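Local coordinates for protein bradyzoite surface antigen BSR4 (Toxoplasma gondii, PDB 2JKS) that is a surface antigen of the bradyzoite stage, a two-domain member of the SAG1-related family that probably takes part in host attachment or immune recognition, at residues A[172-177]-A[198-203]; A[207-212]-A[274-279]; A[223-228]-A[298-303]. All coordinates share one frame; numbering follows the deposited sequence.

Interaction 1 of 3, residues A[172-177]-A[198-203]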
loop_
_atom_site.group_PDB
_atom_site.type_symbol
_atom_site.label_atom_id
_atom_site.label_comp_id
_atom_site.label_asym_id
_atom_site.label_seq_id
_atom_site.Cartn_x
_atom_site.Cartn_y
_atom_site.Cartn_z
ATOM N N ASN A 172 18.422 -8.434 -6.743
ATOM C CA ASN A 172 18.669 -7.076 -6.229
ATOM C C ASN A 172 17.636 -6.057 -6.737
ATOM O O ASN A 172 17.953 -4.894 -7.115
ATOM C CB ASN A 172 20.087 -6.628 -6.599
ATOM C CG ASN A 172 21.113 -6.930 -5.535
ATOM O OD1 ASN A 172 20.812 -7.465 -4.447
ATOM N ND2 ASN A 172 22.349 -6.551 -5.824
ATOM N N VAL A 173 16.385 -6.503 -6.703
ATOM C CA VAL A 173 15.245 -5.670 -7.071
ATOM C C VAL A 173 14.556 -5.142 -5.813
ATOM O O VAL A 173 14.093 -5.933 -4.957
ATOM C CB VAL A 173 14.256 -6.444 -7.982
ATOM C CG1 VAL A 173 13.018 -5.595 -8.321
ATOM C CG2 VAL A 173 14.967 -6.916 -9.277
ATOM N N VAL A 174 14.575 -3.821 -5.656
ATOM C CA VAL A 174 13.977 -3.190 -4.495
ATOM C C VAL A 174 12.598 -2.647 -4.855
ATOM O O VAL A 174 12.426 -1.950 -5.889
ATOM C CB VAL A 174 14.854 -2.068 -3.902
ATOM C CG1 VAL A 174 14.136 -1.429 -2.719
ATOM C CG2 VAL A 174 16.192 -2.650 -3.527
ATOM N N THR A 175 11.625 -3.081 -4.052
ATOM C CA THR A 175 10.237 -2.544 -4.053
ATOM C C THR A 175 10.039 -1.592 -2.891
ATOM O O THR A 175 10.029 -1.998 -1.726
ATOM C CB THR A 175 9.173 -3.683 -3.993
ATOM O OG1 THR A 175 9.428 -4.600 -5.065
ATOM C CG2 THR A 175 7.745 -3.129 -4.118
ATOM N N CYS A 176 9.921 -0.307 -3.214
ATOM C CA CYS A 176 9.770 0.736 -2.196
ATOM C C CYS A 176 8.281 0.969 -1.918
ATOM O O CYS A 176 7.459 0.933 -2.828
ATOM C CB CYS A 176 10.416 2.072 -2.642
ATOM S SG CYS A 176 12.226 2.138 -2.446
ATOM N N ALA A 177 7.983 1.187 -0.648
ATOM C CA ALA A 177 6.660 1.639 -0.201
ATOM C C ALA A 177 6.843 2.761 0.833
ATOM O O ALA A 177 7.970 3.133 1.176
ATOM C CB ALA A 177 5.848 0.458 0.344
ATOM N N LEU A 198 21.383 -3.281 -9.672
ATOM C CA LEU A 198 20.493 -2.778 -8.659
ATOM C C LEU A 198 19.274 -2.197 -9.385
ATOM O O LEU A 198 19.435 -1.303 -10.187
ATOM C CB LEU A 198 21.210 -1.648 -7.922
ATOM C CG LEU A 198 20.365 -0.972 -6.844
ATOM C CD1 LEU A 198 19.857 -1.927 -5.736
ATOM C CD2 LEU A 198 21.172 0.265 -6.262
ATOM N N THR A 199 18.075 -2.665 -9.048
ATOM C CA THR A 199 16.842 -2.080 -9.578
ATOM C C THR A 199 16.064 -1.483 -8.443
ATOM O O THR A 199 15.808 -2.160 -7.439
ATOM C CB THR A 199 15.965 -3.135 -10.259
ATOM O OG1 THR A 199 16.734 -3.777 -11.286
ATOM C CG2 THR A 199 14.677 -2.490 -10.871
ATOM N N ILE A 200 15.648 -0.242 -8.637
ATOM C CA ILE A 200 14.781 0.436 -7.704
ATOM C C ILE A 200 13.453 0.722 -8.352
ATOM O O ILE A 200 13.386 1.402 -9.372
ATOM C CB ILE A 200 15.400 1.775 -7.249
ATOM C CG1 ILE A 200 16.878 1.602 -6.811
ATOM C CG2 ILE A 200 14.531 2.458 -6.149
ATOM C CD1 ILE A 200 17.100 0.771 -5.586
ATOM N N ASN A 201 12.403 0.140 -7.779
ATOM C CA ASN A 201 11.039 0.417 -8.222
ATOM C C ASN A 201 10.319 1.309 -7.213
ATOM O O ASN A 201 10.011 0.867 -6.075
ATOM C CB ASN A 201 10.271 -0.870 -8.459
ATOM C CG ASN A 201 10.885 -1.728 -9.566
ATOM O OD1 ASN A 201 11.336 -1.215 -10.611
ATOM N ND2 ASN A 201 10.955 -3.026 -9.323
ATOM N N CYS A 202 10.088 2.580 -7.596
ATOM C CA CYS A 202 9.344 3.470 -6.705
ATOM C C CYS A 202 7.801 3.349 -6.847
ATOM O O CYS A 202 7.080 3.735 -5.941
ATOM C CB CYS A 202 9.724 4.959 -6.882
ATOM S SG CYS A 202 11.489 5.303 -6.653
ATOM N N GLY A 203 7.320 2.784 -7.952
ATOM C CA GLY A 203 5.839 2.670 -8.122
ATOM C C GLY A 203 5.321 4.066 -8.457
ATOM O O GLY A 203 6.094 5.024 -8.528
HETATM O O HOH W 1 9.292 -4.077 -7.768
HETATM O O HOH W 2 7.278 0.237 -5.460
#
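Val174 and Ile200 lie side by side on the buried face of two parallel strands, 173-175 and 198-201, and make the dense half of this contact. The CD1 methyl of Ile200 comes within 4.0 Å of Val174 CB, and Leu198 CD1 stands beside it, 4.3 Å from Val174 CG2. Val189 of strand 187-191 and Val303 of strand 301-307 pack over Val174, so this side faces the opposing sheet: the arrangement is the beta sandwich of an SRS domain. Four nearly straight backbone hydrogen bonds run between the strands, Val174 N to Thr199 O being the shortest at 2.7 Å. Cys176 and Cys202, each in a disulfide, follow the strands.

The face of Val173, Thr199, Thr175 and Asn201 is the more open one, where side chains meet in isolated touches and through water. Here Val173 CG2 rests at 4.0 Å from Thr199 CB, while its CG1, anti to the backbone N (chi1 177°), meets Asn201 ND2 at 3.4 Å. A water links Asn201 ND2 to Thr175 OG1, and Asn201 OD1 bonds Ser254 OG on the next strand. Where the strands end, a second water donates to both Cys176 O and Asn201 O.

Interaction 2 of 3, residues A[207-212]-A[274-279]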
loop_
_atom_site.group_PDB
_atom_site.type_symbol
_atom_site.label_atom_id
_atom_site.label_comp_id
_atom_site.label_asym_id
_atom_site.label_seq_id
_atom_site.Cartn_x
_atom_site.Cartn_y
_atom_site.Cartn_z
ATOM N N SER A 207 9.119 8.729 -6.049
ATOM C CA SER A 207 10.051 9.397 -6.977
ATOM C C SER A 207 11.432 8.978 -6.593
ATOM O O SER A 207 11.753 8.975 -5.404
ATOM C CB SER A 207 9.963 10.928 -6.831
ATOM O OG SER A 207 8.686 11.384 -7.253
ATOM N N LEU A 208 12.254 8.662 -7.587
ATOM C CA LEU A 208 13.663 8.317 -7.357
ATOM C C LEU A 208 14.446 9.446 -6.730
ATOM O O LEU A 208 14.337 10.611 -7.144
ATOM C CB LEU A 208 14.309 7.875 -8.669
ATOM C CG LEU A 208 13.857 6.542 -9.239
ATOM C CD1 LEU A 208 14.114 6.441 -10.740
ATOM C CD2 LEU A 208 14.532 5.394 -8.512
ATOM N N GLN A 209 15.246 9.088 -5.733
ATOM C CA GLN A 209 16.078 10.018 -5.027
ATOM C C GLN A 209 17.570 9.520 -4.994
ATOM O O GLN A 209 17.825 8.349 -4.737
ATOM C CB GLN A 209 15.510 10.183 -3.611
ATOM C CG GLN A 209 16.237 11.195 -2.793
ATOM C CD GLN A 209 15.714 12.618 -3.003
ATOM O OE1 GLN A 209 15.149 12.962 -4.054
ATOM N NE2 GLN A 209 15.919 13.451 -1.996
ATOM N N PRO A 210 18.547 10.425 -5.285
ATOM C CA PRO A 210 18.298 11.859 -5.642
ATOM C C PRO A 210 17.728 11.963 -7.033
ATOM O O PRO A 210 17.774 11.005 -7.807
ATOM C CB PRO A 210 19.705 12.512 -5.616
ATOM C CG PRO A 210 20.672 11.338 -5.859
ATOM C CD PRO A 210 19.975 10.067 -5.296
ATOM N N THR A 211 17.147 13.123 -7.356
ATOM C CA THR A 211 16.548 13.324 -8.673
ATOM C C THR A 211 17.613 13.116 -9.784
ATOM O O THR A 211 17.315 12.745 -10.932
ATOM C CB THR A 211 15.958 14.773 -8.710
ATOM O OG1 THR A 211 14.873 14.858 -7.753
ATOM C CG2 THR A 211 15.411 15.071 -10.042
ATOM N N THR A 212 18.869 13.379 -9.387
ATOM C CA THR A 212 20.082 13.305 -10.226
ATOM C C THR A 212 20.787 11.920 -10.180
ATOM O O THR A 212 21.992 11.812 -10.409
ATOM C CB THR A 212 21.020 14.421 -9.823
ATOM O OG1 THR A 212 21.175 14.431 -8.381
ATOM C CG2 THR A 212 20.402 15.763 -10.243
ATOM N N GLY A 274 17.117 5.951 -3.190
ATOM C CA GLY A 274 15.828 5.452 -2.772
ATOM C C GLY A 274 14.675 6.138 -3.447
ATOM O O GLY A 274 14.783 6.625 -4.603
ATOM N N CYS A 275 13.551 6.133 -2.725
ATOM C CA CYS A 275 12.281 6.648 -3.225
ATOM C C CYS A 275 11.640 7.489 -2.155
ATOM O O CYS A 275 11.534 7.082 -0.987
ATOM C CB CYS A 275 11.345 5.492 -3.636
ATOM S SG CYS A 275 11.967 4.367 -4.896
ATOM N N VAL A 276 11.224 8.692 -2.556
ATOM C CA VAL A 276 10.440 9.566 -1.674
ATOM C C VAL A 276 9.011 9.684 -2.197
ATOM O O VAL A 276 8.784 9.518 -3.411
ATOM C CB VAL A 276 11.145 10.961 -1.464
ATOM C CG1 VAL A 276 12.539 10.737 -0.871
ATOM C CG2 VAL A 276 11.276 11.677 -2.784
ATOM N N PRO A 277 8.025 9.889 -1.283
ATOM C CA PRO A 277 6.641 10.046 -1.767
ATOM C C PRO A 277 6.569 11.207 -2.753
ATOM O O PRO A 277 7.209 12.262 -2.519
ATOM C CB PRO A 277 5.829 10.397 -0.488
ATOM C CG PRO A 277 6.637 9.954 0.651
ATOM C CD PRO A 277 8.113 9.949 0.190
ATOM N N LYS A 278 5.853 11.013 -3.857
ATOM C CA LYS A 278 5.976 11.953 -4.963
ATOM C C LYS A 278 5.480 13.351 -4.626
ATOM O O LYS A 278 4.502 13.514 -3.901
ATOM C CB LYS A 278 5.364 11.418 -6.248
ATOM C CG LYS A 278 3.871 11.384 -6.347
ATOM C CD LYS A 278 3.493 10.806 -7.738
ATOM C CE LYS A 278 4.555 11.147 -8.834
ATOM N NZ LYS A 278 5.710 10.149 -8.936
ATOM N N LYS A 279 6.227 14.348 -5.113
ATOM C CA LYS A 279 5.898 15.757 -4.900
ATOM C C LYS A 279 4.551 15.947 -5.571
ATOM O O LYS A 279 4.384 15.732 -6.791
ATOM C CB LYS A 279 6.985 16.718 -5.428
ATOM C CG LYS A 279 6.673 17.422 -6.771
ATOM C CD LYS A 279 7.249 16.686 -7.998
ATOM C CE LYS A 279 8.659 17.206 -8.354
ATOM N NZ LYS A 279 8.874 17.245 -9.830
HETATM O O HOH W 3 8.265 13.929 -6.818
#
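Four backbone hydrogen bonds pair Ser207 with Val276 and Gln209 with Gly274, two to each hydrogen-bonded pair, with Leu208 and Cys275 as the non-hydrogen-bonded pair between them. Val276 N to Ser207 O measures 2.9 Å. The bond from Gln209 N to Gly274 O is shorter, 2.7 Å, yet its donor stands 42° out of the plane of the Gly274 carbonyl. The short strand segments run antiparallel but strongly twisted, with 131° between their directions. Weaker CA-H...O contacts fill the intervals: Cys275 CA approaches Ser207 O at 3.2 Å, and Leu208 CA approaches Gly274 O.

Strand 206-209 is the outermost strand of a four-stranded sheet of the second SRS domain, and strand 269-277 ties it to strand 301-307. A cis peptide bond precedes Pro210, just where the edge strand ends.

Apolar contact across the pair is modest. Gln209 and Val276 share one face, their side chains crossing at a slant, with Gln209 CB 4.1 Å from Val276 CG1; Gln209 also touches Val225. On the other face Leu208 and Cys275 both pack on Ile200, and Cys275 is joined by a disulfide to Cys202.

Polar side-chain contact gathers at the partly exposed end. A water 2.6 Å from Ser207 OG accepts from Lys279 N and so bridges the two segments. Ser207 OG also packs in van der Waals contact against Lys278 CB, at 3.5 Å. The side chain of Lys278 folds over at its last two torsions (chi4 87°), bringing NZ to a weak hydrogen bond with Gly206 O.

Interaction 3 of 3, residues A[223-228]-A[298-303]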
loop_
_atom_site.group_PDB
_atom_site.type_symbol
_atom_site.label_atom_id
_atom_site.label_comp_id
_atom_site.label_asym_id
_atom_site.label_seq_id
_atom_site.Cartn_x
_atom_site.Cartn_y
_atom_site.Cartn_z
ATOM N N LYS A 223 22.221 7.633 6.425
ATOM C CA LYS A 223 21.291 6.467 6.461
ATOM C C LYS A 223 19.797 6.814 6.254
ATOM O O LYS A 223 18.892 6.099 6.678
ATOM C CB LYS A 223 21.551 5.580 7.726
ATOM C CG LYS A 223 23.027 5.248 8.020
ATOM C CD LYS A 223 23.746 4.555 6.884
ATOM C CE LYS A 223 25.126 3.891 7.312
ATOM N NZ LYS A 223 26.158 4.016 6.197
ATOM N N ASP A 224 19.531 7.901 5.521
ATOM C CA ASP A 224 18.168 8.363 5.388
ATOM C C ASP A 224 18.097 9.108 4.082
ATOM O O ASP A 224 18.706 10.175 3.908
ATOM C CB ASP A 224 17.822 9.277 6.578
ATOM C CG ASP A 224 16.425 9.804 6.540
ATOM O OD1 ASP A 224 15.611 9.507 5.626
ATOM O OD2 ASP A 224 16.116 10.523 7.487
ATOM N N VAL A 225 17.339 8.563 3.147
ATOM C CA VAL A 225 17.173 9.248 1.860
ATOM C C VAL A 225 16.551 10.674 1.988
ATOM O O VAL A 225 16.684 11.479 1.064
ATOM C CB VAL A 225 16.344 8.352 0.873
ATOM C CG1 VAL A 225 14.854 8.349 1.214
ATOM C CG2 VAL A 225 16.577 8.748 -0.586
ATOM N N ASN A 226 15.841 10.938 3.081
ATOM C CA ASN A 226 15.285 12.266 3.317
ATOM C C ASN A 226 16.353 13.309 3.673
ATOM O O ASN A 226 16.084 14.525 3.552
ATOM C CB ASN A 226 14.232 12.256 4.423
ATOM C CG ASN A 226 12.953 11.575 4.045
ATOM O OD1 ASN A 226 12.546 11.505 2.881
ATOM N ND2 ASN A 226 12.255 11.116 5.073
ATOM N N ARG A 227 17.536 12.856 4.102
ATOM C CA ARG A 227 18.713 13.730 4.303
ATOM C C ARG A 227 19.807 13.375 3.290
ATOM O O ARG A 227 20.760 12.612 3.579
ATOM C CB ARG A 227 19.202 13.649 5.757
ATOM C CG ARG A 227 18.053 13.947 6.779
ATOM C CD ARG A 227 18.527 13.978 8.257
ATOM N NE ARG A 227 19.391 12.833 8.560
ATOM C CZ ARG A 227 19.024 11.720 9.201
ATOM N NH1 ARG A 227 17.775 11.573 9.658
ATOM N NH2 ARG A 227 19.928 10.741 9.381
ATOM N N CYS A 228 19.603 13.843 2.067
ATOM C CA CYS A 228 20.415 13.451 0.936
ATOM C C CYS A 228 21.441 14.532 0.545
ATOM O O CYS A 228 21.042 15.553 0.002
ATOM C CB CYS A 228 19.519 13.167 -0.302
ATOM S SG CYS A 228 20.415 12.608 -1.772
ATOM N N PRO A 298 3.512 8.623 4.648
ATOM C CA PRO A 298 4.358 9.489 5.402
ATOM C C PRO A 298 5.850 9.131 5.291
ATOM O O PRO A 298 6.663 10.035 5.455
ATOM C CB PRO A 298 3.823 9.353 6.839
ATOM C CG PRO A 298 3.221 8.022 6.922
ATOM C CD PRO A 298 2.853 7.603 5.507
ATOM N N THR A 299 6.234 7.882 4.967
ATOM C CA THR A 299 7.661 7.555 5.072
ATOM C C THR A 299 8.391 7.428 3.736
ATOM O O THR A 299 7.775 7.202 2.691
ATOM C CB THR A 299 7.912 6.287 5.898
ATOM O OG1 THR A 299 7.360 5.158 5.200
ATOM C CG2 THR A 299 7.346 6.433 7.322
ATOM N N SER A 300 9.719 7.511 3.780
ATOM C CA SER A 300 10.544 7.309 2.576
ATOM C C SER A 300 11.309 5.991 2.624
ATOM O O SER A 300 11.564 5.433 3.685
ATOM C CB SER A 300 11.571 8.437 2.406
ATOM O OG SER A 300 10.887 9.663 2.348
ATOM N N CYS A 301 11.696 5.540 1.446
ATOM C CA CYS A 301 12.394 4.289 1.258
ATOM C C CYS A 301 13.883 4.536 1.011
ATOM O O CYS A 301 14.264 5.095 -0.029
ATOM C CB CYS A 301 11.756 3.593 0.073
ATOM S SG CYS A 301 12.446 1.989 -0.434
ATOM N N THR A 302 14.726 4.091 1.962
ATOM C CA THR A 302 16.151 4.325 1.846
ATOM C C THR A 302 16.807 3.026 1.458
ATOM O O THR A 302 16.582 1.996 2.126
ATOM C CB THR A 302 16.739 4.799 3.228
ATOM O OG1 THR A 302 16.114 6.025 3.630
ATOM C CG2 THR A 302 18.248 4.921 3.198
ATOM N N VAL A 303 17.640 3.068 0.414
ATOM C CA VAL A 303 18.322 1.879 -0.004
ATOM C C VAL A 303 19.803 2.128 0.244
ATOM O O VAL A 303 20.403 2.967 -0.450
ATOM C CB VAL A 303 18.025 1.521 -1.501
ATOM C CG1 VAL A 303 18.771 0.247 -1.889
ATOM C CG2 VAL A 303 16.471 1.427 -1.703
#
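Lys223 begins the contact with its backbone, its carbonyl O lying 3.7 Å from Thr302 CG2, while its CB points away from strand 301-303. Asp224 follows, its carboxylate bonding within its own loop although Asp224 OD1 lies 4.0 Å from Thr302 OG1. OD1 accepts from Asn226 N at 2.9 Å, a donor well above the carboxylate plane, which makes an Asx turn inside a type I beta turn from Asp224 to Arg227. The other oxygen, OD2, pairs by charge with Arg227 NH1 but lies well out of the guanidinium plane.

Val225 turns toward the strand. Its amide gives an almost straight hydrogen bond, 177° at the hydrogen, to Thr302 OG1 at 2.9 Å, so a buried threonine hydroxyl receives the loop backbone. A chi1 of 76° sets CG1 between the backbone N and the carbonyl carbon, and from there it presses on Ser300 CB at 3.5 Å, tighter than usual for two carbons, and is equally near Cys301 O. The loop is thereby laid across the start of strand 301-307 and the residue before it, in the sandwich of the second SRS domain; Leu272, from strand 269-277, touches both Val225 and Thr302.

Asn226 closes the contact from the exposed end. Its amide oxygen OD1 accepts from Ser300 OG at a short 2.5 Å. The C=O...donor angle there is 117°, with the donor tilted somewhat from the carbonyl plane. Beyond it the chain turns away through Arg227 to Cys228, whose disulfide ties this loop back to Cys218 at the end of strand 216-218.

In the fold
Interaction 1 is the buried contact of the three, a parallel strand pair in the five-stranded sheet, whereas interactions 2 and 3 are partly buried and both reach the facing four-stranded sheet. There strands 269-277 and 301-307 are neighbours, with Cys275 O and Cys301 N probably hydrogen-bonded. Interaction 2 is sheet pairing at an edge; interaction 3 instead sets an irregular loop against a strand through two side-chain hydroxyls, one accepting from a backbone N-H and one donating to an asparagine side chain. Gln209 CG and Val225 CG2 pack together where these two meet. Two disulfides cross between the sheets: Cys202-Cys275 joins interaction 1 to 2, and Cys176-Cys301 joins it to 3.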